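Long-range contact in protein VMS1 (Saccharomyces cerevisiae, PDB 5WHG), which cleaves peptidyl-tRNAs on 60S ribosomal subunits downstream of ribosome-associated quality control, releasing incompletely synthesized polypeptides for degradation: residues C46-S52 and H62-N75. Residues are numbered along the deposited sequence; the frame is centred on the assembly and turned at random.
With ZN (zinc ion), chain B.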
ATOM      1  N   CYS A  46      10.568  10.875 -17.479  1.00124.92           N
ATOM      2  CA  CYS A  46       9.215  10.766 -16.944  1.00124.98           C
ATOM      3  C   CYS A  46       8.174  10.481 -18.019  1.00133.53           C
ATOM      4  O   CYS A  46       7.984  11.266 -18.948  1.00139.06           O
ATOM      5  CB  CYS A  46       8.804  12.028 -16.208  1.00122.01           C
ATOM      6  SG  CYS A  46       7.085  11.895 -15.699  1.00114.70           S
ATOM      7  N   SER A  47       7.480   9.357 -17.865  1.00132.37           N
ATOM      8  CA  SER A  47       6.566   8.897 -18.902  1.00131.43           C
ATOM      9  C   SER A  47       5.203   9.564 -18.797  1.00123.30           C
ATOM     10  O   SER A  47       4.532   9.759 -19.818  1.00126.28           O
ATOM     11  CB  SER A  47       6.428   7.378 -18.816  1.00133.34           C
ATOM     12  OG  SER A  47       6.484   6.959 -17.455  1.00133.91           O
ATOM     13  N   VAL A  48       4.787   9.929 -17.582  1.00112.03           N
ATOM     14  CA  VAL A  48       3.464  10.513 -17.393  1.00107.02           C
ATOM     15  C   VAL A  48       3.447  12.007 -17.690  1.00114.58           C
ATOM     16  O   VAL A  48       2.369  12.581 -17.882  1.00120.96           O
ATOM     17  CB  VAL A  48       2.964  10.229 -15.966  1.00 99.36           C
ATOM     18  CG1 VAL A  48       3.665  11.114 -14.967  1.00 94.78           C
ATOM     19  CG2 VAL A  48       1.472  10.415 -15.887  1.00106.63           C
ATOM     20  N   CYS A  49       4.613  12.651 -17.757  1.00117.22           N
ATOM     21  CA  CYS A  49       4.718  14.058 -18.118  1.00113.27           C
ATOM     22  C   CYS A  49       5.219  14.276 -19.535  1.00113.82           C
ATOM     23  O   CYS A  49       5.153  15.409 -20.018  1.00125.61           O
ATOM     24  CB  CYS A  49       5.654  14.792 -17.150  1.00116.30           C
ATOM     25  SG  CYS A  49       5.234  14.610 -15.398  1.00111.28           S
ATOM     26  N   GLN A  50       5.718  13.231 -20.202  1.00112.05           N
ATOM     27  CA  GLN A  50       6.369  13.350 -21.510  1.00117.50           C
ATOM     28  C   GLN A  50       7.538  14.337 -21.448  1.00130.95           C
ATOM     29  O   GLN A  50       7.756  15.139 -22.363  1.00134.98           O
ATOM     30  CB  GLN A  50       5.364  13.741 -22.599  1.00126.88           C
ATOM     31  CG  GLN A  50       4.109  12.858 -22.643  1.00128.78           C
ATOM     32  CD  GLN A  50       3.123  13.262 -23.742  1.00138.77           C
ATOM     33  OE1 GLN A  50       3.517  13.703 -24.827  1.00146.76           O
ATOM     34  NE2 GLN A  50       1.833  13.108 -23.459  1.00136.37           N
HETATM   35  N   MSE A  51       8.310  14.255 -20.363  1.00130.69           N
HETATM   36  CA  MSE A  51       9.335  15.248 -20.048  1.00151.70           C
HETATM   37  C   MSE A  51      10.651  14.633 -19.534  1.00151.42           C
HETATM   38  O   MSE A  51      10.705  14.053 -18.448  1.00140.30           O
HETATM   39  CB  MSE A  51       8.762  16.236 -19.027  1.00162.41           C
HETATM   40  CG  MSE A  51       9.739  17.192 -18.368  1.00175.66           C
HETATM   41 SE   MSE A  51       8.799  18.088 -16.906  1.00183.79          SE
HETATM   42  CE  MSE A  51      10.306  18.555 -15.752  1.00189.19           C
ATOM     43  N   SER A  52      11.711  14.776 -20.330  1.00159.03           N
ATOM     44  CA  SER A  52      13.030  14.235 -19.994  1.00154.41           C
ATOM     45  C   SER A  52      13.983  15.313 -19.465  1.00158.84           C
ATOM     46  O   SER A  52      14.722  15.089 -18.504  1.00150.71           O
ATOM     47  CB  SER A  52      13.648  13.555 -21.217  1.00143.60           C
ATOM     48  OG  SER A  52      13.615  14.425 -22.332  1.00145.52           O
ATOM     49  N   HIS A  62      13.040  15.613 -10.525  1.00172.32           N
ATOM     50  CA  HIS A  62      11.640  15.810 -10.892  1.00170.03           C
ATOM     51  C   HIS A  62      10.810  14.608 -10.474  1.00162.80           C
ATOM     52  O   HIS A  62      10.361  13.842 -11.311  1.00163.95           O
ATOM     53  CB  HIS A  62      11.511  16.056 -12.404  1.00178.20           C
ATOM     54  CG  HIS A  62      10.114  15.912 -12.934  1.00178.88           C
ATOM     55  ND1 HIS A  62       9.030  16.548 -12.368  1.00178.09           N
ATOM     56  CD2 HIS A  62       9.623  15.171 -13.958  1.00177.71           C
ATOM     57  CE1 HIS A  62       7.936  16.224 -13.035  1.00174.79           C
ATOM     58  NE2 HIS A  62       8.267  15.385 -13.999  1.00173.85           N
ATOM     59  N   TYR A  63      10.604  14.420  -9.178  1.00160.50           N
ATOM     60  CA  TYR A  63       9.805  13.277  -8.758  1.00157.17           C
ATOM     61  C   TYR A  63       9.103  13.582  -7.446  1.00164.43           C
ATOM     62  O   TYR A  63       8.134  12.908  -7.071  1.00160.96           O
ATOM     63  CB  TYR A  63      10.671  12.017  -8.644  1.00149.98           C
ATOM     64  CG  TYR A  63      10.520  11.094  -9.835  1.00138.19           C
ATOM     65  CD1 TYR A  63       9.519  10.153  -9.874  1.00117.31           C
ATOM     66  CD2 TYR A  63      11.376  11.179 -10.929  1.00148.34           C
ATOM     67  CE1 TYR A  63       9.368   9.318 -10.962  1.00112.96           C
ATOM     68  CE2 TYR A  63      11.222  10.347 -12.028  1.00140.31           C
ATOM     69  CZ  TYR A  63      10.214   9.417 -12.032  1.00122.14           C
ATOM     70  OH  TYR A  63      10.048   8.574 -13.107  1.00126.14           O
ATOM     71  N   GLN A  64       9.603  14.594  -6.741  1.00169.94           N
ATOM     72  CA  GLN A  64       8.918  15.168  -5.597  1.00168.27           C
ATOM     73  C   GLN A  64       8.294  16.515  -5.933  1.00167.44           C
ATOM     74  O   GLN A  64       7.660  17.126  -5.064  1.00168.94           O
ATOM     75  CB  GLN A  64       9.880  15.300  -4.410  1.00173.26           C
ATOM     76  CG  GLN A  64       9.444  14.516  -3.178  1.00173.39           C
ATOM     77  CD  GLN A  64      10.485  14.524  -2.073  1.00185.16           C
ATOM     78  OE1 GLN A  64      11.205  13.546  -1.878  1.00188.97           O
ATOM     79  NE2 GLN A  64      10.566  15.629  -1.340  1.00190.30           N
ATOM     80  N   THR A  65       8.452  16.985  -7.172  1.00163.94           N
ATOM     81  CA  THR A  65       7.781  18.200  -7.614  1.00160.62           C
ATOM     82  C   THR A  65       6.271  18.016  -7.567  1.00155.86           C
ATOM     83  O   THR A  65       5.754  16.927  -7.828  1.00159.81           O
ATOM     84  CB  THR A  65       8.210  18.560  -9.039  1.00160.18           C
ATOM     85  OG1 THR A  65       7.706  17.577  -9.948  1.00154.99           O
ATOM     86  CG2 THR A  65       9.722  18.603  -9.155  1.00162.25           C
ATOM     87  N   ASP A  66       5.558  19.089  -7.230  1.00152.75           N
ATOM     88  CA  ASP A  66       4.103  19.014  -7.244  1.00151.68           C
ATOM     89  C   ASP A  66       3.556  18.844  -8.652  1.00145.94           C
ATOM     90  O   ASP A  66       2.408  18.416  -8.807  1.00143.70           O
ATOM     91  CB  ASP A  66       3.495  20.259  -6.599  1.00166.10           C
ATOM     92  CG  ASP A  66       3.778  20.342  -5.113  1.00175.84           C
ATOM     93  OD1 ASP A  66       3.717  19.287  -4.441  1.00173.68           O
ATOM     94  OD2 ASP A  66       4.067  21.459  -4.622  1.00183.02           O
ATOM     95  N   TYR A  67       4.346  19.160  -9.680  1.00142.62           N
ATOM     96  CA  TYR A  67       3.888  18.953 -11.049  1.00135.55           C
ATOM     97  C   TYR A  67       3.737  17.469 -11.356  1.00126.11           C
ATOM     98  O   TYR A  67       2.661  17.012 -11.762  1.00123.89           O
ATOM     99  CB  TYR A  67       4.854  19.603 -12.030  1.00134.00           C
ATOM    100  CG  TYR A  67       4.365  19.579 -13.454  1.00134.52           C
ATOM    101  CD1 TYR A  67       3.243  20.297 -13.834  1.00131.16           C
ATOM    102  CD2 TYR A  67       5.041  18.855 -14.426  1.00137.14           C
ATOM    103  CE1 TYR A  67       2.803  20.285 -15.141  1.00130.96           C
ATOM    104  CE2 TYR A  67       4.611  18.842 -15.733  1.00133.31           C
ATOM    105  CZ  TYR A  67       3.492  19.554 -16.085  1.00132.37           C
ATOM    106  OH  TYR A  67       3.065  19.534 -17.392  1.00139.03           O
ATOM    107  N   HIS A  68       4.814  16.699 -11.158  1.00113.38           N
ATOM    108  CA  HIS A  68       4.751  15.257 -11.351  1.00109.65           C
ATOM    109  C   HIS A  68       3.596  14.623 -10.586  1.00114.83           C
ATOM    110  O   HIS A  68       2.989  13.661 -11.064  1.00116.61           O
ATOM    111  CB  HIS A  68       6.067  14.611 -10.923  1.00113.48           C
ATOM    112  CG  HIS A  68       6.090  13.121 -11.088  1.00118.12           C
ATOM    113  ND1 HIS A  68       6.478  12.506 -12.261  1.00118.44           N
ATOM    114  CD2 HIS A  68       5.761  12.123 -10.231  1.00112.67           C
ATOM    115  CE1 HIS A  68       6.390  11.196 -12.118  1.00116.03           C
ATOM    116  NE2 HIS A  68       5.957  10.937 -10.895  1.00110.88           N
ATOM    117  N   LEU A  69       3.263  15.148  -9.409  1.00115.06           N
ATOM    118  CA  LEU A  69       2.235  14.495  -8.608  1.00116.24           C
ATOM    119  C   LEU A  69       0.850  14.672  -9.216  1.00114.33           C
ATOM    120  O   LEU A  69       0.038  13.736  -9.211  1.00106.54           O
ATOM    121  CB  LEU A  69       2.270  15.025  -7.178  1.00130.33           C
ATOM    122  CG  LEU A  69       3.092  14.152  -6.228  1.00132.99           C
ATOM    123  CD1 LEU A  69       3.006  14.678  -4.807  1.00132.44           C
ATOM    124  CD2 LEU A  69       2.619  12.699  -6.310  1.00127.94           C
HETATM  125  N   MSE A  70       0.558  15.851  -9.746  1.00121.99           N
HETATM  126  CA  MSE A  70      -0.759  16.077 -10.327  1.00126.46           C
HETATM  127  C   MSE A  70      -0.924  15.284 -11.623  1.00114.17           C
HETATM  128  O   MSE A  70      -2.004  14.779 -11.915  1.00110.91           O
HETATM  129  CB  MSE A  70      -0.990  17.566 -10.571  1.00145.90           C
HETATM  130  CG  MSE A  70      -0.761  18.422  -9.338  1.00159.99           C
HETATM  131 SE   MSE A  70      -0.844  20.343  -9.699  1.00177.75          SE
HETATM  132  CE  MSE A  70      -2.791  20.532  -9.762  1.00178.08           C
ATOM    133  N   ASN A  71       0.160  15.168 -12.392  1.00109.68           N
ATOM    134  CA  ASN A  71       0.108  14.381 -13.617  1.00108.60           C
ATOM    135  C   ASN A  71      -0.062  12.895 -13.323  1.00105.45           C
ATOM    136  O   ASN A  71      -0.783  12.194 -14.043  1.00105.79           O
ATOM    137  CB  ASN A  71       1.359  14.627 -14.442  1.00 92.08           C
ATOM    138  CG  ASN A  71       1.202  15.791 -15.354  1.00 98.50           C
ATOM    139  OD1 ASN A  71       0.187  15.920 -16.026  1.00100.15           O
ATOM    140  ND2 ASN A  71       2.192  16.667 -15.375  1.00108.62           N
ATOM    141  N   VAL A  72       0.612  12.390 -12.284  1.00102.59           N
ATOM    142  CA  VAL A  72       0.326  11.042 -11.800  1.00 92.91           C
ATOM    143  C   VAL A  72      -1.146  10.934 -11.435  1.00 82.71           C
ATOM    144  O   VAL A  72      -1.853  10.016 -11.872  1.00 76.95           O
ATOM    145  CB  VAL A  72       1.221  10.692 -10.597  1.00 91.65           C
ATOM    146  CG1 VAL A  72       0.631   9.522  -9.842  1.00 95.25           C
ATOM    147  CG2 VAL A  72       2.630  10.354 -11.033  1.00 86.43           C
ATOM    148  N   LYS A  73      -1.620  11.877 -10.620  1.00 83.38           N
ATOM    149  CA  LYS A  73      -3.023  11.907 -10.224  1.00 86.97           C
ATOM    150  C   LYS A  73      -3.934  11.976 -11.447  1.00 91.39           C
ATOM    151  O   LYS A  73      -4.860  11.171 -11.592  1.00 90.06           O
ATOM    152  CB  LYS A  73      -3.250  13.101  -9.298  1.00 93.54           C
ATOM    153  CG  LYS A  73      -4.157  12.866  -8.120  1.00 92.52           C
ATOM    154  CD  LYS A  73      -3.831  13.884  -7.050  1.00 97.18           C
ATOM    155  CE  LYS A  73      -4.758  13.769  -5.864  1.00106.08           C
ATOM    156  NZ  LYS A  73      -4.729  15.024  -5.041  1.00119.87           N
ATOM    157  N   ARG A  74      -3.662  12.914 -12.361  1.00 91.34           N
ATOM    158  CA  ARG A  74      -4.502  13.047 -13.547  1.00 85.07           C
ATOM    159  C   ARG A  74      -4.579  11.740 -14.327  1.00 86.02           C
ATOM    160  O   ARG A  74      -5.649  11.363 -14.810  1.00 96.21           O
ATOM    161  CB  ARG A  74      -3.989  14.170 -14.452  1.00 86.20           C
ATOM    162  CG  ARG A  74      -3.997  13.773 -15.917  1.00 85.80           C
ATOM    163  CD  ARG A  74      -4.131  14.922 -16.872  1.00100.34           C
ATOM    164  NE  ARG A  74      -4.045  14.410 -18.235  1.00104.79           N
ATOM    165  CZ  ARG A  74      -4.151  15.169 -19.314  1.00109.84           C
ATOM    166  NH1 ARG A  74      -4.354  16.468 -19.178  1.00110.49           N
ATOM    167  NH2 ARG A  74      -4.055  14.629 -20.523  1.00109.72           N
ATOM    168  N   ASN A  75      -3.461  11.029 -14.454  1.00 88.81           N
ATOM    169  CA  ASN A  75      -3.456   9.866 -15.332  1.00 97.10           C
ATOM    170  C   ASN A  75      -4.029   8.639 -14.636  1.00102.38           C
ATOM    171  O   ASN A  75      -4.747   7.853 -15.262  1.00 99.72           O
ATOM    172  CB  ASN A  75      -2.043   9.592 -15.846  1.00105.99           C
ATOM    173  CG  ASN A  75      -2.025   8.557 -16.955  1.00130.81           C
ATOM    174  OD1 ASN A  75      -3.007   8.389 -17.688  1.00145.14           O
ATOM    175  ND2 ASN A  75      -0.914   7.851 -17.083  1.00136.66           N
TER
HETATM  176 ZN    ZN B 501       6.572  13.420 -13.906  1.00127.25          ZN
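C46 and C49 meet H62 and H68 at a single zinc ion, a compact example of a metal site supplementing a small apolar cluster. The sulfurs C46 SG and C49 SG bind the zinc at 2.4 and 2.3 Å. The two histidines use different nitrogens: H62 binds through NE2 (2.6 Å to the zinc) and H68 through ND1 (1.9 Å). C49 SG, sharing the ion, lies at the edge of the H62 ring. With its ring carbon anti to the backbone N (chi1 180°), H68 swings from the first helical turn back to the ion. A second shell orients H62, whose ND1 donates to T65 OG1 (2.9 Å, bent at 134°); that hydroxyl oxygen also accepts from H68 N as the N-cap of helix 66-76, tying both ligands to one residue.

Nonpolar contacts flank the metal. The extended selenomethionine M51 lays its methyl CE over one face of the H62 ring, 3.9 Å from the centroid, a CH-pi contact. V48 sets its two methyls along one flank of the helix, CG1 toward H68 and V72, CG2 3.6 Å from N75 CB. Behind the helix, L69 and K73 touch strand 247-255, seating the unit on the rest of the chain. A CxxC turn facing a loop and helix that supply two histidines is the Cys2His2 arrangement of a C2H2-type zinc finger.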